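Local coordinates for ribose 5-phosphate isomerase, putative (Trypanosoma brucei brucei, PDB 6FXS), which probably catalyses the interconversion of ribose 5-phosphate and ribulose 5-phosphate as an RpiB-type sugar-phosphate isomerase, at residues Val84-Cys89 and Val128-Arg133; Val117-His122 and Met145-Thr150; Val73-Ala78 and Asn100-Ile105; Ala29-Phe34 and Glu62-Pro67; Lys24-Ala29 and Gly80-Gly85. All blocks are in the same frame, centred on the assembly; numbering follows the deposited sequence.

Overall arrangement
Interactions 1 and 5 build the middle of one five-stranded parallel sheet: they share strand 84-89 and the residues Val84 and Gly85, and their centres lie about 11 Å apart. Interaction 2 joins two helices on one side of that sheet and touches interaction 1 through Phe147, which rests on Val84 and Val128. On the other side, helix 66-78 of interaction 3 reaches interaction 5 through Val77 and Gly85. Interaction 4 lies at the C-terminal ends of strands 23-29 and 84-89, its centre about 11 Å from that of interaction 1 and about 25 Å from that of interaction 2. There a sulfate is bound, in the region where parallel alpha/beta folds usually hold their ligands.

Interaction 1. Residues Val84-Cys89 and Val128-Arg133; sequences VGILVC and VCLGER
Two central strands of a Rossmann-like parallel alpha/beta sheet, 84-89 and 128-131, run side by side here at an angle of 21°. Their ladder starts with Val128 N giving a hydrogen bond to Gly85 O (2.9 Å). Leu87 then bonds both ways, its N to Val128 O and its O to Leu130 N (2.8 Å). Cys89 does likewise, through its N to Leu130 O (3.1 Å) and its O to Glu132 N (2.8 Å), so the pairing outlasts the strand by one residue.

On one face Ile86 and Val128 lie alongside each other, pointing the same way, with CG1 of Ile86 3.6 Å from CG1 of Val128. That methyl of Val128 stands between its own backbone N and carbonyl carbon (chi1 61°), leaning toward the neighbouring strand. Ile86 CG2 also meets Leu130 CD1 at 4.0 Å. Branched aliphatic residues suit this face, which helices 37-46 and 137-149 cover. Leu87, Cys89 and Cys129 point to the other face, against helix 93-100. Past the strand, Glu132 CB lies across Val88 CG1 (3.9 Å).

Five backbone bonds thus hold the strands in register while both faces bury apolar side chains, and the pair runs out into a loop where Glu132 and Arg133 form a salt bridge with each other.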
# COMPACT_ATOMS: atom_id res chain seq x y z
N VAL B 84 -9.06 7.77 22.76
CA VAL B 84 -8.65 7.13 21.48
C VAL B 84 -7.73 5.99 21.84
O VAL B 84 -6.99 6.10 22.86
CB VAL B 84 -7.78 8.07 20.59
CG1 VAL B 84 -7.61 7.47 19.18
CG2 VAL B 84 -8.38 9.44 20.44
N GLY B 85 -7.77 4.91 21.02
CA GLY B 85 -6.80 3.84 21.07
C GLY B 85 -5.88 3.63 19.92
O GLY B 85 -6.24 3.97 18.72
N ILE B 86 -4.69 3.10 20.17
CA ILE B 86 -3.75 2.73 19.09
C ILE B 86 -3.30 1.32 19.42
O ILE B 86 -2.87 1.04 20.58
CB ILE B 86 -2.55 3.70 18.98
CG1 ILE B 86 -3.02 5.10 18.60
CG2 ILE B 86 -1.54 3.20 17.98
CD1 ILE B 86 -2.03 6.21 18.78
N LEU B 87 -3.43 0.40 18.46
CA LEU B 87 -2.99 -0.99 18.62
C LEU B 87 -2.02 -1.33 17.50
O LEU B 87 -2.30 -1.07 16.30
CB LEU B 87 -4.16 -1.94 18.67
CG LEU B 87 -5.14 -1.69 19.83
CD1 LEU B 87 -6.35 -2.57 19.62
CD2 LEU B 87 -4.42 -2.13 21.14
N VAL B 88 -0.87 -1.91 17.90
CA VAL B 88 0.19 -2.31 17.01
C VAL B 88 0.52 -3.80 17.16
O VAL B 88 0.98 -4.24 18.23
CB VAL B 88 1.48 -1.54 17.25
CG1 VAL B 88 2.48 -1.91 16.15
CG2 VAL B 88 1.26 -0.06 17.21
N CYS B 89 0.33 -4.57 16.08
CA CYS B 89 0.80 -5.98 16.01
C CYS B 89 1.52 -6.08 14.66
O CYS B 89 1.92 -5.07 14.06
CB CYS B 89 -0.37 -6.99 16.20
SG CYS B 89 -1.71 -7.32 14.90
N VAL B 128 -7.25 3.01 16.14
CA VAL B 128 -6.51 2.75 14.91
C VAL B 128 -5.61 1.52 15.10
O VAL B 128 -4.91 1.41 16.13
CB VAL B 128 -5.72 3.98 14.44
CG1 VAL B 128 -4.67 4.41 15.46
CG2 VAL B 128 -5.08 3.71 13.09
N CYS B 129 -5.62 0.60 14.14
CA CYS B 129 -4.81 -0.61 14.26
C CYS B 129 -3.79 -0.59 13.15
O CYS B 129 -4.09 -0.16 11.96
CB CYS B 129 -5.70 -1.84 14.14
SG CYS B 129 -7.03 -1.93 15.35
N LEU B 130 -2.56 -0.93 13.53
CA LEU B 130 -1.36 -0.75 12.70
C LEU B 130 -0.51 -2.00 12.64
O LEU B 130 -0.50 -2.80 13.63
CB LEU B 130 -0.52 0.35 13.27
CG LEU B 130 -1.29 1.69 13.45
CD1 LEU B 130 -0.38 2.62 14.20
CD2 LEU B 130 -1.60 2.25 12.10
N GLY B 131 0.20 -2.16 11.53
CA GLY B 131 1.12 -3.29 11.35
C GLY B 131 2.56 -2.83 11.33
O GLY B 131 2.98 -2.09 10.42
N GLU B 132 3.30 -3.27 12.34
CA GLU B 132 4.73 -3.04 12.40
C GLU B 132 5.48 -3.81 11.30
O GLU B 132 6.47 -3.35 10.81
CB GLU B 132 5.24 -3.48 13.85
CG GLU B 132 6.72 -3.37 14.07
CD GLU B 132 7.54 -4.56 13.51
OE1 GLU B 132 6.94 -5.63 13.33
OE2 GLU B 132 8.74 -4.37 13.18
N ARG B 133 4.98 -4.98 10.91
CA ARG B 133 5.66 -5.77 9.86
C ARG B 133 5.37 -5.27 8.44
O ARG B 133 6.12 -5.54 7.50
CB ARG B 133 5.24 -7.23 9.98
CG ARG B 133 5.64 -8.07 11.22
CD ARG B 133 7.01 -7.73 11.81
NE ARG B 133 8.10 -8.39 11.23
CZ ARG B 133 9.39 -8.11 11.43
NH1 ARG B 133 9.82 -7.15 12.27
NH2 ARG B 133 10.25 -8.85 10.79

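Interaction 2. Residues Val117-His122 and Met145-Thr150; sequences VMARQH and MTFLQT
Arg120 crosses Phe147 at about a right angle, laying its aliphatic part over one face of the ring. CD sits almost exactly above the centre, 3.6 Å from the ring centroid, and makes a CH-pi contact with the face, all six carbons at similar range. The guanidinium lies beyond the ring, its plane turned 65° from it; CD makes the close contact, and any cation-pi contribution is long and at most weak. Meanwhile Ala119 CB comes to the ring edge, 3.9 Å from Phe147 CE1, a small side chain that fits close against the ring.

The arginine chain is bent at both chi2 and chi3, and this curl brings its side-on edge to the end of the other helix. NE and NH2 both donate to Thr150 O, at 2.9 and 3.0 Å, with that oxygen 20° out of the guanidinium plane. NH1 turns to Asp124, in a salt bridge, and to Ala125 O.

Helices 113-121 and 137-149 lie next to each other on one side of the sheet, nearly parallel at 16° with axes 8.7 Å apart, and Phe147 reaches down between them to Val84 and Val128. Thr150 is the first residue beyond the helical stretch; its OG1 donates to Thr146 O (2.7 Å), from the face of that carbonyl opposite to Thr150 N. This turns the CG2 methyl toward the neighbouring helix, where it meets Arg120 CB at 3.7 Å and also touches Gln121 CG. One turn back, the methyls Val117 CG2 and Thr146 CG2 touch obliquely at 3.5 Å, while Thr146 OG1 is hydrogen-bonded to Glu142 O.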
# COMPACT_ATOMS: atom_id res chain seq x y z
N VAL B 117 -7.64 9.16 7.20
CA VAL B 117 -8.67 10.21 7.03
C VAL B 117 -10.07 9.61 7.06
O VAL B 117 -10.94 10.08 7.83
CB VAL B 117 -8.44 11.04 5.74
CG1 VAL B 117 -9.55 12.02 5.49
CG2 VAL B 117 -7.17 11.87 5.83
N MET B 118 -10.30 8.62 6.21
CA MET B 118 -11.66 8.12 6.05
C MET B 118 -12.16 7.34 7.30
O MET B 118 -13.35 7.36 7.58
CB MET B 118 -11.80 7.27 4.81
CG MET B 118 -11.49 8.04 3.46
SD MET B 118 -12.23 9.71 3.35
CE MET B 118 -13.87 9.09 3.07
N ALA B 119 -11.24 6.67 8.00
CA ALA B 119 -11.62 5.96 9.23
C ALA B 119 -12.26 6.96 10.20
O ALA B 119 -13.20 6.64 10.93
CB ALA B 119 -10.41 5.37 9.91
N ARG B 120 -11.68 8.14 10.24
CA ARG B 120 -12.21 9.22 11.11
C ARG B 120 -13.46 9.92 10.54
O ARG B 120 -14.49 10.09 11.21
CB ARG B 120 -11.10 10.23 11.35
CG ARG B 120 -9.95 9.67 12.24
CD ARG B 120 -10.27 9.37 13.67
NE ARG B 120 -10.84 10.54 14.28
CZ ARG B 120 -12.02 10.68 14.80
NH1 ARG B 120 -12.84 9.65 15.07
NH2 ARG B 120 -12.38 11.94 15.12
N GLN B 121 -13.31 10.38 9.32
CA GLN B 121 -14.35 11.18 8.66
C GLN B 121 -15.66 10.45 8.47
O GLN B 121 -16.74 11.00 8.70
CB GLN B 121 -13.85 11.67 7.30
CG GLN B 121 -12.90 12.83 7.35
CD GLN B 121 -13.67 14.15 7.31
OE1 GLN B 121 -13.77 14.93 8.32
NE2 GLN B 121 -14.27 14.38 6.15
N HIS B 122 -15.58 9.18 8.07
CA HIS B 122 -16.76 8.35 7.86
C HIS B 122 -17.11 7.41 9.00
O HIS B 122 -18.32 7.18 9.25
CB HIS B 122 -16.63 7.51 6.55
CG HIS B 122 -16.82 8.33 5.31
ND1 HIS B 122 -16.88 7.78 4.04
CD2 HIS B 122 -17.02 9.66 5.16
CE1 HIS B 122 -17.05 8.75 3.15
NE2 HIS B 122 -17.15 9.91 3.80
N MET B 145 -0.72 10.64 13.29
CA MET B 145 -0.97 12.09 13.35
C MET B 145 -2.29 12.43 12.69
O MET B 145 -3.07 13.29 13.20
CB MET B 145 0.19 12.91 12.75
CG MET B 145 1.47 12.72 13.61
SD MET B 145 2.92 13.59 12.99
CE MET B 145 2.43 15.32 13.19
N THR B 146 -2.54 11.78 11.54
CA THR B 146 -3.74 12.06 10.76
C THR B 146 -4.96 11.55 11.56
O THR B 146 -5.99 12.20 11.66
CB THR B 146 -3.66 11.38 9.35
OG1 THR B 146 -2.52 11.89 8.70
CG2 THR B 146 -4.86 11.66 8.50
N PHE B 147 -4.84 10.33 12.08
CA PHE B 147 -5.95 9.75 12.80
C PHE B 147 -6.36 10.66 14.00
O PHE B 147 -7.53 10.84 14.32
CB PHE B 147 -5.57 8.35 13.27
CG PHE B 147 -6.71 7.54 13.76
CD1 PHE B 147 -7.52 6.84 12.86
CD2 PHE B 147 -7.02 7.48 15.10
CE1 PHE B 147 -8.52 6.02 13.29
CE2 PHE B 147 -8.08 6.68 15.55
CZ PHE B 147 -8.84 5.96 14.67
N LEU B 148 -5.36 11.18 14.69
CA LEU B 148 -5.62 11.98 15.92
C LEU B 148 -6.13 13.35 15.57
O LEU B 148 -6.95 13.87 16.33
CB LEU B 148 -4.36 12.12 16.74
CG LEU B 148 -3.88 10.84 17.42
CD1 LEU B 148 -2.53 11.00 18.10
CD2 LEU B 148 -4.91 10.31 18.35
N GLN B 149 -5.70 13.91 14.44
CA GLN B 149 -6.03 15.28 14.09
C GLN B 149 -7.31 15.41 13.27
O GLN B 149 -7.93 16.51 13.21
CB GLN B 149 -4.89 15.93 13.32
CG GLN B 149 -3.70 16.28 14.16
CD GLN B 149 -2.61 16.85 13.30
OE1 GLN B 149 -2.79 17.06 12.08
NE2 GLN B 149 -1.48 17.03 13.88
N THR B 150 -7.75 14.31 12.66
CA THR B 150 -8.92 14.36 11.79
C THR B 150 -10.20 14.21 12.53
O THR B 150 -10.40 13.23 13.28
CB THR B 150 -8.76 13.32 10.63
OG1 THR B 150 -7.53 13.55 9.88
CG2 THR B 150 -9.94 13.39 9.71

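Interaction 3. Residues Val73-Ala78 and Asn100-Ile105; sequences VARMVA and NKVPGI
Apolar contacts carry the whole meeting of helix 73-78 with the loop 100-105; no hydrogen bond crosses it. Ala74 and Ala78, one turn apart on the helix, offer small methyl groups to two larger residues. CB of Ala74 takes Val102 CG2 at 3.7 Å and Ile105 CG1 at 3.9 Å, and CB of Ala78 lies 3.9 Å from Ile105 CD1. With chi1 -66° and chi2 -48°, Ile105 folds its CD1 back onto the helix backbone, 3.3 Å from Ala74 O. Val77 CG1 meets the same CD1 crosswise at 3.9 Å. Alanine suits the two near positions, since its short side chain lets the loop come close.

Polar contacts shape the loop itself. Val102 to Ile105 form a type II beta turn, closed by Ile105 N bonding to Val102 O (3.0 Å). Gly104 occupies its third position with a phi of 95°, a value that favours glycine. The carbonyl of Pro103 faces the helix, and its O rests 3.5 Å from Ala78 CB.

The turn follows helix 93-100 and leads into strand 107-109, while Val73 and Met76 on another side of helix 66-78 pack on Ala26 of strand 23-29. Helix 66-78 is thus wedged between the sheet and this loop.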
# COMPACT_ATOMS: atom_id res chain seq x y z
N VAL B 73 -7.06 -2.00 25.73
CA VAL B 73 -7.21 -0.67 25.10
C VAL B 73 -8.65 -0.43 24.72
O VAL B 73 -9.21 0.63 25.01
CB VAL B 73 -6.29 -0.49 23.88
CG1 VAL B 73 -6.62 0.78 23.11
CG2 VAL B 73 -4.84 -0.41 24.34
N ALA B 74 -9.28 -1.43 24.12
CA ALA B 74 -10.65 -1.23 23.62
C ALA B 74 -11.60 -0.96 24.77
O ALA B 74 -12.44 -0.07 24.70
CB ALA B 74 -11.13 -2.44 22.83
N ARG B 75 -11.47 -1.75 25.82
CA ARG B 75 -12.36 -1.57 27.00
C ARG B 75 -12.18 -0.20 27.63
O ARG B 75 -13.16 0.42 28.02
CB ARG B 75 -12.16 -2.70 28.03
CG ARG B 75 -12.84 -3.92 27.50
CD ARG B 75 -12.56 -5.15 28.30
NE ARG B 75 -13.30 -6.27 27.68
CZ ARG B 75 -12.85 -7.53 27.66
NH1 ARG B 75 -11.67 -7.84 28.19
NH2 ARG B 75 -13.58 -8.49 27.11
N MET B 76 -10.95 0.28 27.64
CA MET B 76 -10.64 1.61 28.17
C MET B 76 -11.34 2.72 27.41
O MET B 76 -11.91 3.68 27.98
CB MET B 76 -9.15 1.89 28.13
CG MET B 76 -8.32 1.16 29.17
SD MET B 76 -6.51 1.46 29.04
CE MET B 76 -6.47 3.18 29.55
N VAL B 77 -11.26 2.61 26.09
CA VAL B 77 -11.88 3.60 25.23
C VAL B 77 -13.39 3.49 25.38
O VAL B 77 -14.03 4.49 25.53
CB VAL B 77 -11.40 3.43 23.77
CG1 VAL B 77 -12.19 4.34 22.82
CG2 VAL B 77 -9.92 3.70 23.65
N ALA B 78 -13.95 2.29 25.41
CA ALA B 78 -15.40 2.12 25.48
C ALA B 78 -15.99 2.59 26.80
O ALA B 78 -17.14 3.00 26.85
CB ALA B 78 -15.77 0.67 25.31
N ASN B 100 -12.71 -4.73 17.89
CA ASN B 100 -14.06 -4.60 17.45
C ASN B 100 -15.06 -5.50 18.12
O ASN B 100 -16.29 -5.25 18.03
CB ASN B 100 -14.12 -4.82 15.92
CG ASN B 100 -13.69 -3.58 15.14
OD1 ASN B 100 -12.83 -3.64 14.16
ND2 ASN B 100 -14.29 -2.49 15.49
N LYS B 101 -14.60 -6.53 18.82
CA LYS B 101 -15.52 -7.29 19.63
C LYS B 101 -16.10 -6.52 20.83
O LYS B 101 -17.11 -6.91 21.34
CB LYS B 101 -14.85 -8.54 20.14
CG LYS B 101 -14.39 -9.44 19.04
CD LYS B 101 -15.53 -9.84 18.13
CE LYS B 101 -14.99 -10.83 17.06
NZ LYS B 101 -16.20 -11.36 16.44
N VAL B 102 -15.50 -5.43 21.22
CA VAL B 102 -16.00 -4.63 22.32
C VAL B 102 -17.08 -3.62 21.95
O VAL B 102 -16.89 -2.82 21.03
CB VAL B 102 -14.80 -3.94 23.00
CG1 VAL B 102 -15.25 -3.22 24.27
CG2 VAL B 102 -13.74 -5.01 23.30
N PRO B 103 -18.25 -3.64 22.64
CA PRO B 103 -19.29 -2.74 22.24
C PRO B 103 -18.87 -1.31 22.42
O PRO B 103 -18.17 -1.00 23.41
CB PRO B 103 -20.47 -3.10 23.17
CG PRO B 103 -20.16 -4.47 23.67
CD PRO B 103 -18.70 -4.61 23.67
N GLY B 104 -19.22 -0.46 21.45
CA GLY B 104 -18.86 0.99 21.47
C GLY B 104 -17.57 1.19 20.67
O GLY B 104 -17.15 2.31 20.47
N ILE B 105 -16.85 0.12 20.30
CA ILE B 105 -15.59 0.31 19.60
C ILE B 105 -15.77 0.23 18.04
O ILE B 105 -16.50 -0.59 17.54
CB ILE B 105 -14.52 -0.68 20.05
CG1 ILE B 105 -14.15 -0.43 21.53
CG2 ILE B 105 -13.26 -0.65 19.18
CD1 ILE B 105 -13.86 0.99 21.91

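Interaction 4. Residues Ala29-Phe34 and Glu62-Pro67; sequences ADHIGF and ERVDYP. With SO4 (sulfate ion), chain E.
His31 leaves the loop after strand 23-29 and runs alongside Arg63, both pointing the same way. Its CB begins against Glu62 O at 3.4 Å. A chi1 of 57° sets CG between the backbone N and the carbonyl carbon, which swings the ring over the Arg63 backbone. There Arg63 CA makes a CH-pi contact over one face, 3.8 Å from the ring centroid. Farther along, ND1 comes to 3.1 Å from Val64 N, CD2 lies against Arg63 CG, and CE1 is 3.3 Å from Val64 O, which sits near the ring plane at the edge. At the tip His31 NE2 donates a nearly straight hydrogen bond (170°) to O2 of a sulfate, at 2.7 Å.

Arg63 takes another oxygen of the same ion: NE and NH2 both bond to its O4, NE at 2.9 Å, with O4 at the edge of the guanidinium. The two planes, ring and guanidinium, stand 85° apart. The sulfate probably comes from the crystallisation liquor, and residues of another chain of the assembly bind it too. An arginine and a histidine gathered round the anion at the C-terminal end of a parallel alpha/beta sheet are consistent with a site for a substrate phosphate.

Asp30 shapes the loop that presents His31. Its OD1 accepts from Gly33 N in an Asx motif, while OD2 receives a bond from a water that also donates to Val64 O and accepts from Tyr66 N (2.8 Å). This water ties the loop to the start of helix 66-78. Val64 CG2 packs against the loop backbone, 3.8 Å from Asp30 CA.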
# COMPACT_ATOMS: atom_id res chain seq x y z
N ALA B 29 0.31 -2.99 22.37
CA ALA B 29 0.98 -3.78 21.38
C ALA B 29 0.95 -5.25 21.69
O ALA B 29 0.34 -5.69 22.67
CB ALA B 29 2.40 -3.28 21.16
N ASP B 30 1.59 -6.05 20.83
CA ASP B 30 2.07 -7.36 21.28
C ASP B 30 3.58 -7.35 21.21
O ASP B 30 4.21 -6.30 21.06
CB ASP B 30 1.36 -8.50 20.56
CG ASP B 30 1.76 -8.63 19.06
OD1 ASP B 30 2.54 -7.85 18.51
OD2 ASP B 30 1.28 -9.62 18.47
N HIS B 31 4.18 -8.52 21.31
CA HIS B 31 5.64 -8.59 21.19
C HIS B 31 6.24 -8.20 19.87
O HIS B 31 7.41 -7.79 19.81
CB HIS B 31 6.13 -9.99 21.58
CG HIS B 31 5.53 -11.09 20.78
ND1 HIS B 31 4.25 -11.58 21.00
CD2 HIS B 31 6.06 -11.86 19.82
CE1 HIS B 31 4.02 -12.58 20.19
NE2 HIS B 31 5.09 -12.73 19.42
N ILE B 32 5.45 -8.35 18.82
CA ILE B 32 5.84 -7.97 17.48
C ILE B 32 5.85 -6.43 17.35
O ILE B 32 6.75 -5.85 16.73
CB ILE B 32 4.95 -8.70 16.40
CG1 ILE B 32 5.06 -10.24 16.54
CG2 ILE B 32 5.32 -8.29 14.97
CD1 ILE B 32 6.49 -10.79 16.47
N GLY B 33 4.81 -5.77 17.87
CA GLY B 33 4.79 -4.31 17.91
C GLY B 33 5.67 -3.67 18.99
O GLY B 33 6.21 -2.57 18.81
N PHE B 34 5.89 -4.39 20.10
CA PHE B 34 6.81 -3.88 21.17
C PHE B 34 8.04 -3.13 20.67
O PHE B 34 8.31 -2.03 21.13
CB PHE B 34 7.22 -4.98 22.19
CG PHE B 34 8.19 -4.50 23.22
CD1 PHE B 34 7.75 -3.70 24.28
CD2 PHE B 34 9.54 -4.82 23.14
CE1 PHE B 34 8.65 -3.20 25.25
CE2 PHE B 34 10.44 -4.37 24.13
CZ PHE B 34 9.99 -3.54 25.16
N GLU B 62 9.01 -10.43 25.75
CA GLU B 62 8.27 -11.68 25.97
C GLU B 62 7.04 -11.87 25.03
O GLU B 62 6.27 -10.96 24.85
CB GLU B 62 7.75 -11.80 27.42
CG GLU B 62 8.64 -12.61 28.38
CD GLU B 62 8.84 -14.08 27.97
OE1 GLU B 62 7.99 -14.70 27.26
OE2 GLU B 62 9.89 -14.65 28.38
N ARG B 63 6.82 -13.10 24.57
CA ARG B 63 5.71 -13.43 23.67
C ARG B 63 4.42 -13.31 24.42
O ARG B 63 4.29 -13.83 25.51
CB ARG B 63 5.87 -14.83 23.08
CG ARG B 63 7.15 -14.93 22.20
CD ARG B 63 7.43 -16.31 21.60
NE ARG B 63 6.20 -16.89 21.05
CZ ARG B 63 5.58 -17.98 21.50
NH1 ARG B 63 6.09 -18.72 22.49
NH2 ARG B 63 4.45 -18.38 20.92
N VAL B 64 3.47 -12.58 23.88
CA VAL B 64 2.20 -12.37 24.54
C VAL B 64 1.13 -12.52 23.47
O VAL B 64 1.44 -12.74 22.29
CB VAL B 64 2.13 -10.97 25.23
CG1 VAL B 64 3.18 -10.81 26.40
CG2 VAL B 64 2.29 -9.88 24.17
N ASP B 65 -0.11 -12.50 23.92
CA ASP B 65 -1.27 -12.66 23.11
C ASP B 65 -1.92 -11.29 22.79
O ASP B 65 -2.47 -10.61 23.71
CB ASP B 65 -2.23 -13.60 23.79
CG ASP B 65 -1.67 -15.03 23.90
OD1 ASP B 65 -0.71 -15.40 23.19
OD2 ASP B 65 -2.28 -15.81 24.63
N TYR B 66 -1.84 -10.87 21.50
CA TYR B 66 -2.47 -9.58 21.04
C TYR B 66 -3.90 -9.32 21.60
O TYR B 66 -4.22 -8.17 21.99
CB TYR B 66 -2.37 -9.35 19.50
CG TYR B 66 -3.22 -10.33 18.68
CD1 TYR B 66 -4.61 -10.10 18.47
CD2 TYR B 66 -2.66 -11.55 18.16
CE1 TYR B 66 -5.38 -11.04 17.77
CE2 TYR B 66 -3.46 -12.48 17.51
CZ TYR B 66 -4.81 -12.21 17.28
OH TYR B 66 -5.62 -13.16 16.62
N PRO B 67 -4.77 -10.34 21.69
CA PRO B 67 -6.09 -9.96 22.17
C PRO B 67 -6.16 -9.38 23.59
O PRO B 67 -7.07 -8.61 23.90
CB PRO B 67 -6.87 -11.28 22.08
CG PRO B 67 -6.17 -12.05 21.00
CD PRO B 67 -4.74 -11.76 21.32
S SO4 E . 4.53 -15.67 17.62
O1 SO4 E . 5.39 -16.81 17.20
O2 SO4 E . 5.11 -14.35 17.23
O3 SO4 E . 3.21 -15.81 17.03
O4 SO4 E . 4.34 -15.79 19.12
O HOH W 1 0.28 -11.95 19.99

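Interaction 5. Residues Lys24-Ala29 and Gly80-Gly85; sequences KVAIGA and GEADVG
Asp83 and Lys24 hold each other by a pair of bonds near the N-terminal ends of two neighbouring strands. OD2 of the aspartate accepts from Lys24 N at 2.9 Å, on the lone pair turned away from its other oxygen. In return Asp83 N donates to Lys24 O (2.8 Å). The carboxylate is placed by chi1 of -56°, which sets CG beside the residue's own N, so side chain and backbone both face the lysine. Aspartate suits the spot because its short chain reaches a backbone N at the entry of the strand.

Lys24 O takes a second donor, Val84 N, at 3.1 Å, and Ala26 N continues the ladder to Val84 O (2.8 Å). Strands 23-29 and 84-89 pair in parallel, Val25 with Val84 and Ala26 with Gly85. Strand 23-29 lies between 51-55 and 84-89, so the beta-alpha-beta crossover formed by strand 51-55, helix 66-78 and strand 84-89 passes over it. The helix ends in a Schellman motif at Gly80, whose positive phi of 79° fits a residue without a side chain.

Packing follows the two faces. On the helix 66-78 side, Ala26 CB meets Ala82 CB at 3.9 Å, and Ala26 also packs on Val73 and Met76 of that helix. On the other side Val25 CG2 lies 4.4 Å from Val84 CB, beneath helices 37-46 and 137-149. At the outer rim the lysine's aliphatic chain spreads along Glu81, with CD 3.8 Å from Glu81 O.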
# COMPACT_ATOMS: atom_id res chain seq x y z
N LYS B 24 -6.73 11.52 26.00
CA LYS B 24 -5.91 10.40 26.38
C LYS B 24 -5.94 9.32 25.27
O LYS B 24 -7.01 8.91 24.86
CB LYS B 24 -6.44 9.68 27.62
CG LYS B 24 -6.45 10.49 28.88
CD LYS B 24 -6.34 9.55 30.09
CE LYS B 24 -7.16 10.07 31.25
NZ LYS B 24 -6.55 9.68 32.56
N VAL B 25 -4.78 8.82 24.93
CA VAL B 25 -4.58 7.90 23.81
C VAL B 25 -3.99 6.67 24.39
O VAL B 25 -2.84 6.67 24.76
CB VAL B 25 -3.67 8.53 22.75
CG1 VAL B 25 -3.46 7.57 21.61
CG2 VAL B 25 -4.17 9.88 22.27
N ALA B 26 -4.80 5.65 24.62
CA ALA B 26 -4.30 4.40 25.14
C ALA B 26 -3.61 3.66 23.97
O ALA B 26 -4.18 3.59 22.86
CB ALA B 26 -5.43 3.56 25.72
N ILE B 27 -2.41 3.14 24.23
CA ILE B 27 -1.58 2.47 23.26
C ILE B 27 -1.26 1.05 23.76
O ILE B 27 -0.84 0.84 24.95
CB ILE B 27 -0.27 3.21 22.98
CG1 ILE B 27 -0.53 4.64 22.62
CG2 ILE B 27 0.52 2.54 21.89
CD1 ILE B 27 0.69 5.51 22.77
N GLY B 28 -1.50 0.06 22.91
CA GLY B 28 -1.21 -1.32 23.20
C GLY B 28 -0.48 -1.97 22.05
O GLY B 28 -0.66 -1.56 20.86
N ALA B 29 0.31 -2.99 22.37
CA ALA B 29 0.98 -3.78 21.38
C ALA B 29 0.95 -5.25 21.69
O ALA B 29 0.34 -5.69 22.67
CB ALA B 29 2.40 -3.28 21.16
N GLY B 80 -14.70 5.02 28.45
CA GLY B 80 -14.36 6.43 28.65
C GLY B 80 -13.15 6.68 29.58
O GLY B 80 -12.88 7.81 29.96
N GLU B 81 -12.40 5.65 29.90
CA GLU B 81 -11.08 5.80 30.53
C GLU B 81 -10.03 6.37 29.58
O GLU B 81 -8.96 6.85 30.01
CB GLU B 81 -10.65 4.43 31.08
CG GLU B 81 -11.66 3.85 32.08
CD GLU B 81 -11.46 2.38 32.44
OE1 GLU B 81 -10.56 1.67 31.98
OE2 GLU B 81 -12.26 1.92 33.22
N ALA B 82 -10.29 6.30 28.27
CA ALA B 82 -9.39 6.92 27.32
C ALA B 82 -10.22 7.41 26.17
O ALA B 82 -11.30 6.88 25.95
CB ALA B 82 -8.33 5.92 26.86
N ASP B 83 -9.75 8.44 25.48
CA ASP B 83 -10.51 8.98 24.32
C ASP B 83 -10.26 8.24 22.99
O ASP B 83 -11.15 8.16 22.20
CB ASP B 83 -10.20 10.44 24.12
CG ASP B 83 -10.49 11.25 25.40
OD1 ASP B 83 -11.65 11.31 25.76
OD2 ASP B 83 -9.58 11.72 26.08
N VAL B 84 -9.06 7.77 22.76
CA VAL B 84 -8.65 7.13 21.48
C VAL B 84 -7.73 5.99 21.84
O VAL B 84 -6.99 6.10 22.86
CB VAL B 84 -7.78 8.07 20.59
CG1 VAL B 84 -7.61 7.47 19.18
CG2 VAL B 84 -8.38 9.44 20.44
N GLY B 85 -7.77 4.91 21.02
CA GLY B 85 -6.80 3.84 21.07
C GLY B 85 -5.88 3.63 19.92
O GLY B 85 -6.24 3.97 18.72